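Local coordinates for 3-oxoacyl-[acyl-carrier protein] synthase (PDB 1UB7), which probably catalyses the first condensation of fatty acid synthesis, joining an acetyl group from acetyl-CoA to malonyl-ACP to give 3-oxobutanoyl-ACP with release of carbon dioxide, at residues A[59-62]-A[68-71]; A[74-79]-A[121-126]; A[152-157]-A[207-212]; A[223-228]-A[312-317]. All coordinates share one frame; numbering follows the deposited sequence.

Overall arrangement
The four contacts follow one another along the chain in series, each closing before the next opens. Interactions 1 and 2 adjoin in sequence, with centres about 15 Å apart: helix 50-64 and strand 72-78, joined by the loop of interaction 1, belong to an outer layer and the five-stranded sheet of the thiolase fold. Interactions 2 and 4, about 19 Å apart between centres, pack helices on sheets, helix 112-125 on the five-stranded one and helix 211-233 on the four-stranded one; interaction 1 packs helix 50-64 against the loop that follows it. The second segment of interaction 3 runs into the start of helix 211-233; the centres of interactions 3 and 4 are about 23 Å apart. Interaction 3 lies beside the predicted active site.

Interaction 1: residues A[59-62]-A[68-71]; sequences EDLL and ALEG
L62 and L69 meet with their side chains crossing at about a right angle, and the branched ends rather than the stems do the touching. The CD2 methyl of L62 lies 3.9 Å from CG of L69, while the other branch brings L62 CD1 to 4.0 Å from L69 CD1. Each leucine has CG anti to its own carbonyl carbon, chi1 -76° for L62 and -60° for L69, a setting that swings both ends into the gap between helix and loop although neither side chain sets out straight toward the other segment. L61 behaves differently. It points at the loop from the start, and its CD2 methyl reaches CB of A68 at 3.7 Å. Alanine suits this spot, since its short methyl faces the helix at a place where CA of L62 and CA of A68 are only 6.4 Å apart. This is a helix-loop-strand connection of the thiolase fold: helix 50-64, lying on the five-stranded sheet, ends here, and the chain turns back through 68-71 into strand 72-78. L61 and A68 also rest on A6 of strand 3-10, and L61 reaches A161 and V163 of strand 158-165. F97 touches both L62 and L69, adding an aromatic ring to the leucine pair, with L99 against L69.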
loop_
_atom_site.group_PDB
_atom_site.type_symbol
_atom_site.label_atom_id
_atom_site.label_comp_id
_atom_site.label_asym_id
_atom_site.label_seq_id
_atom_site.Cartn_x
_atom_site.Cartn_y
_atom_site.Cartn_z
ATOM N N GLU A 59 -2.038 -7.935 19.513
ATOM C CA GLU A 59 -1.962 -8.372 20.916
ATOM C C GLU A 59 -2.629 -9.737 21.064
ATOM O O GLU A 59 -2.140 -10.611 21.778
ATOM C CB GLU A 59 -2.649 -7.372 21.852
ATOM C CG GLU A 59 -1.818 -6.149 22.127
ATOM C CD GLU A 59 -2.626 -5.012 22.707
ATOM O OE1 GLU A 59 -3.853 -5.176 22.871
ATOM O OE2 GLU A 59 -2.034 -3.946 22.992
ATOM N N ASP A 60 -3.751 -9.922 20.380
ATOM C CA ASP A 60 -4.451 -11.181 20.457
ATOM C C ASP A 60 -3.534 -12.264 19.871
ATOM O O ASP A 60 -3.434 -13.368 20.411
ATOM C CB ASP A 60 -5.778 -11.097 19.682
ATOM C CG ASP A 60 -6.576 -12.383 19.774
ATOM O OD1 ASP A 60 -6.853 -12.836 20.915
ATOM O OD2 ASP A 60 -6.916 -12.950 18.713
ATOM N N LEU A 61 -2.874 -11.940 18.763
ATOM C CA LEU A 61 -1.934 -12.854 18.103
ATOM C C LEU A 61 -0.854 -13.258 19.116
ATOM O O LEU A 61 -0.484 -14.425 19.224
ATOM C CB LEU A 61 -1.294 -12.153 16.885
ATOM C CG LEU A 61 -0.330 -12.974 16.011
ATOM C CD1 LEU A 61 -0.359 -12.436 14.579
ATOM C CD2 LEU A 61 1.100 -12.934 16.586
ATOM N N LEU A 62 -0.362 -12.277 19.864
ATOM C CA LEU A 62 0.642 -12.522 20.875
ATOM C C LEU A 62 0.123 -13.319 22.079
ATOM O O LEU A 62 0.873 -14.100 22.664
ATOM C CB LEU A 62 1.257 -11.192 21.306
ATOM C CG LEU A 62 2.231 -10.674 20.243
ATOM C CD1 LEU A 62 2.909 -9.427 20.753
ATOM C CD2 LEU A 62 3.282 -11.752 19.915
ATOM N N ALA A 68 5.818 -14.680 18.947
ATOM C CA ALA A 68 5.626 -14.783 17.502
ATOM C C ALA A 68 6.236 -13.666 16.651
ATOM O O ALA A 68 6.554 -13.893 15.482
ATOM C CB ALA A 68 4.135 -14.922 17.182
ATOM N N LEU A 69 6.410 -12.470 17.212
ATOM C CA LEU A 69 6.959 -11.373 16.419
ATOM C C LEU A 69 8.464 -11.453 16.299
ATOM O O LEU A 69 9.099 -10.618 15.655
ATOM C CB LEU A 69 6.556 -10.028 16.998
ATOM C CG LEU A 69 5.053 -9.756 17.065
ATOM C CD1 LEU A 69 4.824 -8.301 17.438
ATOM C CD2 LEU A 69 4.416 -10.062 15.733
ATOM N N GLU A 70 9.033 -12.475 16.916
ATOM C CA GLU A 70 10.464 -12.669 16.861
ATOM C C GLU A 70 10.824 -13.048 15.431
ATOM O O GLU A 70 10.262 -13.994 14.871
ATOM C CB GLU A 70 10.868 -13.789 17.817
ATOM C CG GLU A 70 12.356 -14.014 17.908
ATOM C CD GLU A 70 12.695 -15.171 18.819
ATOM O OE1 GLU A 70 11.867 -15.467 19.719
ATOM O OE2 GLU A 70 13.785 -15.770 18.639
ATOM N N GLY A 71 11.749 -12.300 14.839
ATOM C CA GLY A 71 12.171 -12.595 13.482
ATOM C C GLY A 71 11.369 -11.865 12.423
ATOM O O GLY A 71 11.627 -12.018 11.223
#

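Interaction 2: residues A[74-79]-A[121-126]; sequences AVIVAT and HALVEA
L123 and I76 reach toward each other tip to tip, their CD1 methyls 4.2 Å apart, and the same L123 methyl also lies 4.3 Å from CB of A74. One leucine branch thus bridges two residues on the same face of the strand. I76 arrives there because its longer branch, CG1, stands anti to the carbonyl carbon (chi1 -61°) and is carried on by an extended second torsion, which puts CD1 at the far end of the side chain. A74, two residues earlier, offers only a methyl. V132 of the neighbouring strand 131-138 touches A74, I76 and L123 alike and makes this the compact, wholly buried side of the contact. The arrangement is a helix packed on a sheet: strand 72-78 lies inside the five-stranded sheet, and helix 112-125 belongs to the central helical layer between the two sheets of the thiolase fold. Strand alternation sets the facing: A74 and I76 look to this helix, V75 and V77 to helix 89-96. The rest of the helical segment is built otherwise. H121 and E125, one turn apart and partly exposed, lean together, CG of E125 lying 3.3 Å above the imidazole plane of H121, displaced toward the rim. Both hold the chain's N-terminal end, H121 ND1 bonding S2 OG and E125 OE2 accepting from S2 N, while A122 packs on A126 of the second subunit and L123 on Q119 of that subunit.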
loop_
_atom_site.group_PDB
_atom_site.type_symbol
_atom_site.label_atom_id
_atom_site.label_comp_id
_atom_site.label_asym_id
_atom_site.label_seq_id
_atom_site.Cartn_x
_atom_site.Cartn_y
_atom_site.Cartn_z
ATOM N N ALA A 74 9.056 -7.267 8.693
ATOM C CA ALA A 74 8.179 -6.409 7.912
ATOM C C ALA A 74 6.747 -6.396 8.376
ATOM O O ALA A 74 6.178 -7.431 8.730
ATOM C CB ALA A 74 8.224 -6.809 6.420
ATOM N N VAL A 75 6.165 -5.207 8.355
ATOM C CA VAL A 75 4.781 -5.058 8.726
ATOM C C VAL A 75 4.036 -4.441 7.557
ATOM O O VAL A 75 4.407 -3.374 7.057
ATOM C CB VAL A 75 4.613 -4.155 9.944
ATOM C CG1 VAL A 75 3.146 -4.137 10.383
ATOM C CG2 VAL A 75 5.514 -4.638 11.046
ATOM N N ILE A 76 3.011 -5.148 7.097
ATOM C CA ILE A 76 2.171 -4.667 6.021
ATOM C C ILE A 76 0.763 -4.557 6.587
ATOM O O ILE A 76 0.214 -5.551 7.091
ATOM C CB ILE A 76 2.081 -5.652 4.856
ATOM C CG1 ILE A 76 3.455 -5.904 4.230
ATOM C CG2 ILE A 76 1.139 -5.082 3.817
ATOM C CD1 ILE A 76 3.432 -7.010 3.117
ATOM N N VAL A 77 0.183 -3.366 6.527
ATOM C CA VAL A 77 -1.184 -3.206 7.012
ATOM C C VAL A 77 -2.134 -3.035 5.827
ATOM O O VAL A 77 -2.081 -2.035 5.108
ATOM C CB VAL A 77 -1.333 -1.979 7.945
ATOM C CG1 VAL A 77 -2.811 -1.661 8.158
ATOM C CG2 VAL A 77 -0.669 -2.264 9.309
ATOM N N ALA A 78 -2.980 -4.021 5.588
ATOM C CA ALA A 78 -3.940 -3.890 4.502
ATOM C C ALA A 78 -5.128 -3.166 5.109
ATOM O O ALA A 78 -5.773 -3.678 6.029
ATOM C CB ALA A 78 -4.356 -5.246 3.987
ATOM N N THR A 79 -5.384 -1.961 4.622
ATOM C CA THR A 79 -6.491 -1.157 5.120
ATOM C C THR A 79 -6.916 -0.179 4.046
ATOM O O THR A 79 -6.205 0.015 3.059
ATOM C CB THR A 79 -6.079 -0.344 6.375
ATOM O OG1 THR A 79 -7.229 0.333 6.909
ATOM C CG2 THR A 79 -4.990 0.689 6.020
ATOM N N HIS A 121 4.314 -13.459 1.229
ATOM C CA HIS A 121 4.860 -14.696 0.687
ATOM C C HIS A 121 6.087 -14.383 -0.195
ATOM O O HIS A 121 7.167 -14.966 -0.012
ATOM C CB HIS A 121 3.786 -15.406 -0.143
ATOM C CG HIS A 121 4.303 -16.561 -0.951
ATOM N ND1 HIS A 121 4.643 -17.775 -0.390
ATOM C CD2 HIS A 121 4.555 -16.679 -2.279
ATOM C CE1 HIS A 121 5.083 -18.589 -1.335
ATOM N NE2 HIS A 121 5.041 -17.949 -2.491
ATOM N N ALA A 122 5.915 -13.460 -1.142
ATOM C CA ALA A 122 6.988 -13.074 -2.058
ATOM C C ALA A 122 8.206 -12.574 -1.297
ATOM O O ALA A 122 9.337 -12.966 -1.596
ATOM C CB ALA A 122 6.499 -12.010 -2.997
ATOM N N LEU A 123 7.971 -11.706 -0.316
ATOM C CA LEU A 123 9.046 -11.178 0.517
ATOM C C LEU A 123 9.832 -12.297 1.210
ATOM O O LEU A 123 11.064 -12.299 1.196
ATOM C CB LEU A 123 8.486 -10.239 1.588
ATOM C CG LEU A 123 7.840 -8.929 1.146
ATOM C CD1 LEU A 123 7.406 -8.122 2.394
ATOM C CD2 LEU A 123 8.835 -8.119 0.300
ATOM N N VAL A 124 9.124 -13.236 1.833
ATOM C CA VAL A 124 9.786 -14.349 2.517
ATOM C C VAL A 124 10.546 -15.242 1.516
ATOM O O VAL A 124 11.701 -15.604 1.743
ATOM C CB VAL A 124 8.769 -15.221 3.282
ATOM C CG1 VAL A 124 9.472 -16.445 3.873
ATOM C CG2 VAL A 124 8.105 -14.409 4.378
ATOM N N GLU A 125 9.883 -15.584 0.415
ATOM C CA GLU A 125 10.465 -16.425 -0.610
ATOM C C GLU A 125 11.652 -15.795 -1.327
ATOM O O GLU A 125 12.582 -16.512 -1.704
ATOM C CB GLU A 125 9.400 -16.826 -1.634
ATOM C CG GLU A 125 8.289 -17.711 -1.070
ATOM C CD GLU A 125 8.829 -18.986 -0.443
ATOM O OE1 GLU A 125 9.639 -19.660 -1.110
ATOM O OE2 GLU A 125 8.449 -19.311 0.706
ATOM N N ALA A 126 11.625 -14.471 -1.519
ATOM C CA ALA A 126 12.723 -13.788 -2.200
ATOM C C ALA A 126 13.792 -13.459 -1.185
ATOM O O ALA A 126 14.830 -12.894 -1.513
ATOM C CB ALA A 126 12.240 -12.512 -2.884
#

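Interaction 3: residues A[152-157]-A[207-212]; sequences AVLFGD and LYMNGR
The torsions of F155 and M209 bring a ring and a methyl together: the phenyl group has CG anti to its carbonyl carbon (chi1 -53°), and the methionine, extended over its first two torsions, bends at chi3 (-89°) to bring CE to the ring's edge. That methyl lies in the ring plane, with M209 CE 3.4 Å from F155 CZ. L207 approaches obliquely, its CD1 lying 3.5 Å from F155 CE2. On one face of the F155 ring sits CB of L154, 4.1 Å above its centre, and CD1 of L154 also touches M209 SD at 4.2 Å. The contact joins a loop of the N-terminal half of the thiolase fold to L207 and the short strand 208-209, just ahead of helix 211-233, where N210 is the N-cap. An alanine in place of F155 is likely to leave a gap beside L207 and M209 and set the bent methionine free to turn. F155 also packs on N276, a predicted active-site residue, so the cluster lies beside the likely catalytic centre. Leucine and methionine suit it as flexible apolar side chains that mould to a flat ring, and L207 further meets F86 of the second subunit.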
loop_
_atom_site.group_PDB
_atom_site.type_symbol
_atom_site.label_atom_id
_atom_site.label_comp_id
_atom_site.label_asym_id
_atom_site.label_seq_id
_atom_site.Cartn_x
_atom_site.Cartn_y
_atom_site.Cartn_z
ATOM N N ALA A 152 -24.794 2.012 5.909
ATOM C CA ALA A 152 -24.938 1.889 7.358
ATOM C C ALA A 152 -25.072 0.483 7.953
ATOM O O ALA A 152 -24.371 0.132 8.903
ATOM C CB ALA A 152 -26.108 2.756 7.823
ATOM N N VAL A 153 -25.963 -0.322 7.398
ATOM C CA VAL A 153 -26.191 -1.660 7.927
ATOM C C VAL A 153 -25.199 -2.726 7.451
ATOM O O VAL A 153 -25.198 -3.846 7.967
ATOM C CB VAL A 153 -27.618 -2.134 7.572
ATOM C CG1 VAL A 153 -28.640 -1.105 8.044
ATOM C CG2 VAL A 153 -27.733 -2.349 6.064
ATOM N N LEU A 154 -24.354 -2.377 6.488
ATOM C CA LEU A 154 -23.405 -3.330 5.925
ATOM C C LEU A 154 -22.052 -3.488 6.580
ATOM O O LEU A 154 -21.535 -4.594 6.693
ATOM C CB LEU A 154 -23.148 -3.008 4.453
ATOM C CG LEU A 154 -24.266 -3.223 3.439
ATOM C CD1 LEU A 154 -23.760 -2.798 2.068
ATOM C CD2 LEU A 154 -24.704 -4.691 3.429
ATOM N N PHE A 155 -21.469 -2.392 7.023
ATOM C CA PHE A 155 -20.129 -2.479 7.555
ATOM C C PHE A 155 -19.929 -2.536 9.060
ATOM O O PHE A 155 -20.640 -1.891 9.828
ATOM C CB PHE A 155 -19.303 -1.343 6.937
ATOM C CG PHE A 155 -19.363 -1.304 5.413
ATOM C CD1 PHE A 155 -18.885 -2.374 4.648
ATOM C CD2 PHE A 155 -19.916 -0.211 4.745
ATOM C CE1 PHE A 155 -18.957 -2.357 3.245
ATOM C CE2 PHE A 155 -19.991 -0.189 3.342
ATOM C CZ PHE A 155 -19.508 -1.267 2.595
ATOM N N GLY A 156 -18.948 -3.346 9.455
ATOM C CA GLY A 156 -18.564 -3.509 10.848
ATOM C C GLY A 156 -17.056 -3.287 10.951
ATOM O O GLY A 156 -16.337 -3.517 9.979
ATOM N N ASP A 157 -16.578 -2.840 12.111
ATOM C CA ASP A 157 -15.152 -2.575 12.334
ATOM C C ASP A 157 -14.391 -3.807 12.808
ATOM O O ASP A 157 -14.961 -4.682 13.462
ATOM C CB ASP A 157 -14.964 -1.464 13.371
ATOM C CG ASP A 157 -15.586 -0.141 12.941
ATOM O OD1 ASP A 157 -15.596 0.159 11.722
ATOM O OD2 ASP A 157 -16.052 0.607 13.835
ATOM N N LEU A 207 -19.053 7.287 1.422
ATOM C CA LEU A 207 -18.958 5.957 0.839
ATOM C C LEU A 207 -20.143 5.680 -0.081
ATOM O O LEU A 207 -21.295 5.795 0.340
ATOM C CB LEU A 207 -18.911 4.918 1.960
ATOM C CG LEU A 207 -18.362 3.524 1.652
ATOM C CD1 LEU A 207 -18.229 2.762 2.948
ATOM C CD2 LEU A 207 -19.266 2.782 0.690
ATOM N N TYR A 208 -19.854 5.324 -1.334
ATOM C CA TYR A 208 -20.889 5.007 -2.326
ATOM C C TYR A 208 -20.753 3.571 -2.849
ATOM O O TYR A 208 -19.636 3.076 -3.041
ATOM C CB TYR A 208 -20.823 5.968 -3.519
ATOM C CG TYR A 208 -21.610 5.465 -4.709
ATOM C CD1 TYR A 208 -23.003 5.434 -4.682
ATOM C CD2 TYR A 208 -20.961 4.932 -5.826
ATOM C CE1 TYR A 208 -23.731 4.880 -5.733
ATOM C CE2 TYR A 208 -21.679 4.375 -6.881
ATOM C CZ TYR A 208 -23.064 4.350 -6.827
ATOM O OH TYR A 208 -23.789 3.784 -7.851
ATOM N N MET A 209 -21.888 2.912 -3.095
ATOM C CA MET A 209 -21.873 1.539 -3.602
ATOM C C MET A 209 -23.040 1.195 -4.547
ATOM O O MET A 209 -24.204 1.491 -4.266
ATOM C CB MET A 209 -21.850 0.543 -2.428
ATOM C CG MET A 209 -21.439 -0.886 -2.816
ATOM S SD MET A 209 -21.535 -2.115 -1.465
ATOM C CE MET A 209 -19.880 -2.006 -0.715
ATOM N N ASN A 210 -22.696 0.576 -5.674
ATOM C CA ASN A 210 -23.655 0.133 -6.684
ATOM C C ASN A 210 -23.830 -1.352 -6.380
ATOM O O ASN A 210 -23.288 -2.205 -7.085
ATOM C CB ASN A 210 -23.057 0.307 -8.091
ATOM C CG ASN A 210 -24.081 0.115 -9.211
ATOM O OD1 ASN A 210 -24.797 -0.890 -9.269
ATOM N ND2 ASN A 210 -24.138 1.085 -10.118
ATOM N N GLY A 211 -24.570 -1.652 -5.317
ATOM C CA GLY A 211 -24.788 -3.032 -4.910
ATOM C C GLY A 211 -25.147 -4.067 -5.971
ATOM O O GLY A 211 -24.582 -5.163 -5.991
ATOM N N ARG A 212 -26.080 -3.727 -6.854
ATOM C CA ARG A 212 -26.535 -4.647 -7.894
ATOM C C ARG A 212 -25.422 -5.209 -8.776
ATOM O O ARG A 212 -25.397 -6.407 -9.076
ATOM C CB ARG A 212 -27.605 -3.959 -8.754
ATOM C CG ARG A 212 -28.953 -3.753 -8.039
ATOM C CD ARG A 212 -28.808 -3.016 -6.694
ATOM N NE ARG A 212 -28.312 -1.641 -6.828
ATOM C CZ ARG A 212 -28.055 -0.831 -5.802
ATOM N NH1 ARG A 212 -28.241 -1.254 -4.557
ATOM N NH2 ARG A 212 -27.623 0.407 -6.016
#

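Interaction 4: residues A[223-228]-A[312-317]; sequences NTATLE and WAAAVL
A225 and T226 of helix 211-233 meet A314 of strand 311-318. N223 and T224, which come first, make no contact with the strand segment, but their carbonyl oxygens accept the helical bonds from the backbone N of L227 and of E228. A225 then points toward the strand, its CB 3.8 Å from CB of A314, and its carbonyl O stands 4.1 Å from that same methyl. T226 presents its backbone, with N 4.3 Å from A314 CB, and sends its side chain away to L302 and V304 of strand 300-307; its methyl suits this apolar neighbourhood. L227 lies outside the contact at the exposed side. E228 brings its end nearer to the strand without touching it. This is a helix of the thiolase fold lying on the C-terminal sheet, with A229, one turn on from A225, also touching A314. CA of A225 and CA of A314 are 5.9 Å apart, a closeness that small side chains allow. Alanine meeting alanine thus gives a contact of van der Waals packing alone, whose closeness depends on shape rather than on polar or charged groups.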
loop_
_atom_site.group_PDB
_atom_site.type_symbol
_atom_site.label_atom_id
_atom_site.label_comp_id
_atom_site.label_asym_id
_atom_site.label_seq_id
_atom_site.Cartn_x
_atom_site.Cartn_y
_atom_site.Cartn_z
ATOM N N ASN A 223 -16.337 -17.254 -7.617
ATOM C CA ASN A 223 -16.358 -18.597 -8.157
ATOM C C ASN A 223 -15.176 -18.953 -9.063
ATOM O O ASN A 223 -14.522 -19.984 -8.855
ATOM C CB ASN A 223 -17.677 -18.829 -8.886
ATOM C CG ASN A 223 -18.050 -20.289 -8.933
ATOM O OD1 ASN A 223 -17.575 -21.040 -9.787
ATOM N ND2 ASN A 223 -18.884 -20.711 -7.987
ATOM N N THR A 224 -14.902 -18.111 -10.059
ATOM C CA THR A 224 -13.788 -18.349 -10.993
ATOM C C THR A 224 -12.467 -18.444 -10.236
ATOM O O THR A 224 -11.727 -19.430 -10.350
ATOM C CB THR A 224 -13.657 -17.202 -12.033
ATOM O OG1 THR A 224 -14.869 -17.093 -12.786
ATOM C CG2 THR A 224 -12.490 -17.469 -12.994
ATOM N N ALA A 225 -12.191 -17.399 -9.463
ATOM C CA ALA A 225 -10.973 -17.303 -8.666
ATOM C C ALA A 225 -10.762 -18.550 -7.833
ATOM O O ALA A 225 -9.686 -19.160 -7.865
ATOM C CB ALA A 225 -11.047 -16.083 -7.754
ATOM N N THR A 226 -11.802 -18.923 -7.094
ATOM C CA THR A 226 -11.750 -20.091 -6.229
ATOM C C THR A 226 -11.299 -21.329 -6.982
ATOM O O THR A 226 -10.365 -22.018 -6.558
ATOM C CB THR A 226 -13.118 -20.375 -5.603
ATOM O OG1 THR A 226 -13.606 -19.196 -4.950
ATOM C CG2 THR A 226 -13.001 -21.499 -4.583
ATOM N N LEU A 227 -11.957 -21.613 -8.101
ATOM C CA LEU A 227 -11.594 -22.790 -8.881
ATOM C C LEU A 227 -10.188 -22.661 -9.461
ATOM O O LEU A 227 -9.408 -23.625 -9.451
ATOM C CB LEU A 227 -12.614 -23.024 -9.996
ATOM C CG LEU A 227 -13.945 -23.556 -9.456
ATOM C CD1 LEU A 227 -15.016 -23.581 -10.539
ATOM C CD2 LEU A 227 -13.710 -24.946 -8.885
ATOM N N GLU A 228 -9.874 -21.460 -9.945
ATOM C CA GLU A 228 -8.573 -21.169 -10.531
ATOM C C GLU A 228 -7.493 -21.428 -9.485
ATOM O O GLU A 228 -6.482 -22.085 -9.753
ATOM C CB GLU A 228 -8.536 -19.711 -10.971
ATOM C CG GLU A 228 -7.488 -19.391 -12.007
ATOM C CD GLU A 228 -7.455 -17.911 -12.331
ATOM O OE1 GLU A 228 -8.539 -17.281 -12.334
ATOM O OE2 GLU A 228 -6.351 -17.383 -12.587
ATOM N N TRP A 312 -10.061 -8.425 -6.723
ATOM C CA TRP A 312 -10.476 -9.743 -6.273
ATOM C C TRP A 312 -9.206 -10.559 -6.043
ATOM O O TRP A 312 -8.163 -10.289 -6.656
ATOM C CB TRP A 312 -11.370 -10.398 -7.339
ATOM C CG TRP A 312 -10.671 -10.726 -8.640
ATOM C CD1 TRP A 312 -9.957 -11.866 -8.932
ATOM C CD2 TRP A 312 -10.601 -9.900 -9.808
ATOM N NE1 TRP A 312 -9.450 -11.797 -10.212
ATOM C CE2 TRP A 312 -9.825 -10.602 -10.773
ATOM C CE3 TRP A 312 -11.111 -8.636 -10.137
ATOM C CZ2 TRP A 312 -9.549 -10.072 -12.055
ATOM C CZ3 TRP A 312 -10.837 -8.107 -11.413
ATOM C CH2 TRP A 312 -10.060 -8.828 -12.354
ATOM N N ALA A 313 -9.291 -11.546 -5.158
ATOM C CA ALA A 313 -8.147 -12.388 -4.859
ATOM C C ALA A 313 -8.590 -13.678 -4.197
ATOM O O ALA A 313 -9.665 -13.747 -3.606
ATOM C CB ALA A 313 -7.184 -11.652 -3.947
ATOM N N ALA A 314 -7.742 -14.692 -4.297
ATOM C CA ALA A 314 -8.017 -15.989 -3.720
ATOM C C ALA A 314 -6.701 -16.715 -3.470
ATOM O O ALA A 314 -5.722 -16.530 -4.201
ATOM C CB ALA A 314 -8.889 -16.802 -4.664
ATOM N N ALA A 315 -6.681 -17.551 -2.438
ATOM C CA ALA A 315 -5.484 -18.299 -2.101
ATOM C C ALA A 315 -5.799 -19.664 -1.493
ATOM O O ALA A 315 -6.853 -19.873 -0.885
ATOM C CB ALA A 315 -4.632 -17.482 -1.135
ATOM N N VAL A 316 -4.874 -20.595 -1.686
ATOM C CA VAL A 316 -4.995 -21.933 -1.150
ATOM C C VAL A 316 -3.767 -22.097 -0.272
ATOM O O VAL A 316 -2.628 -21.923 -0.727
ATOM C CB VAL A 316 -5.000 -23.004 -2.269
ATOM C CG1 VAL A 316 -4.741 -24.387 -1.676
ATOM C CG2 VAL A 316 -6.343 -22.988 -2.988
ATOM N N LEU A 317 -4.024 -22.434 0.989
ATOM C CA LEU A 317 -3.002 -22.594 2.010
ATOM C C LEU A 317 -3.206 -23.886 2.773
ATOM O O LEU A 317 -4.307 -24.158 3.252
ATOM C CB LEU A 317 -3.113 -21.430 3.000
ATOM C CG LEU A 317 -2.354 -21.488 4.323
ATOM C CD1 LEU A 317 -0.852 -21.357 4.076
ATOM C CD2 LEU A 317 -2.837 -20.370 5.220
#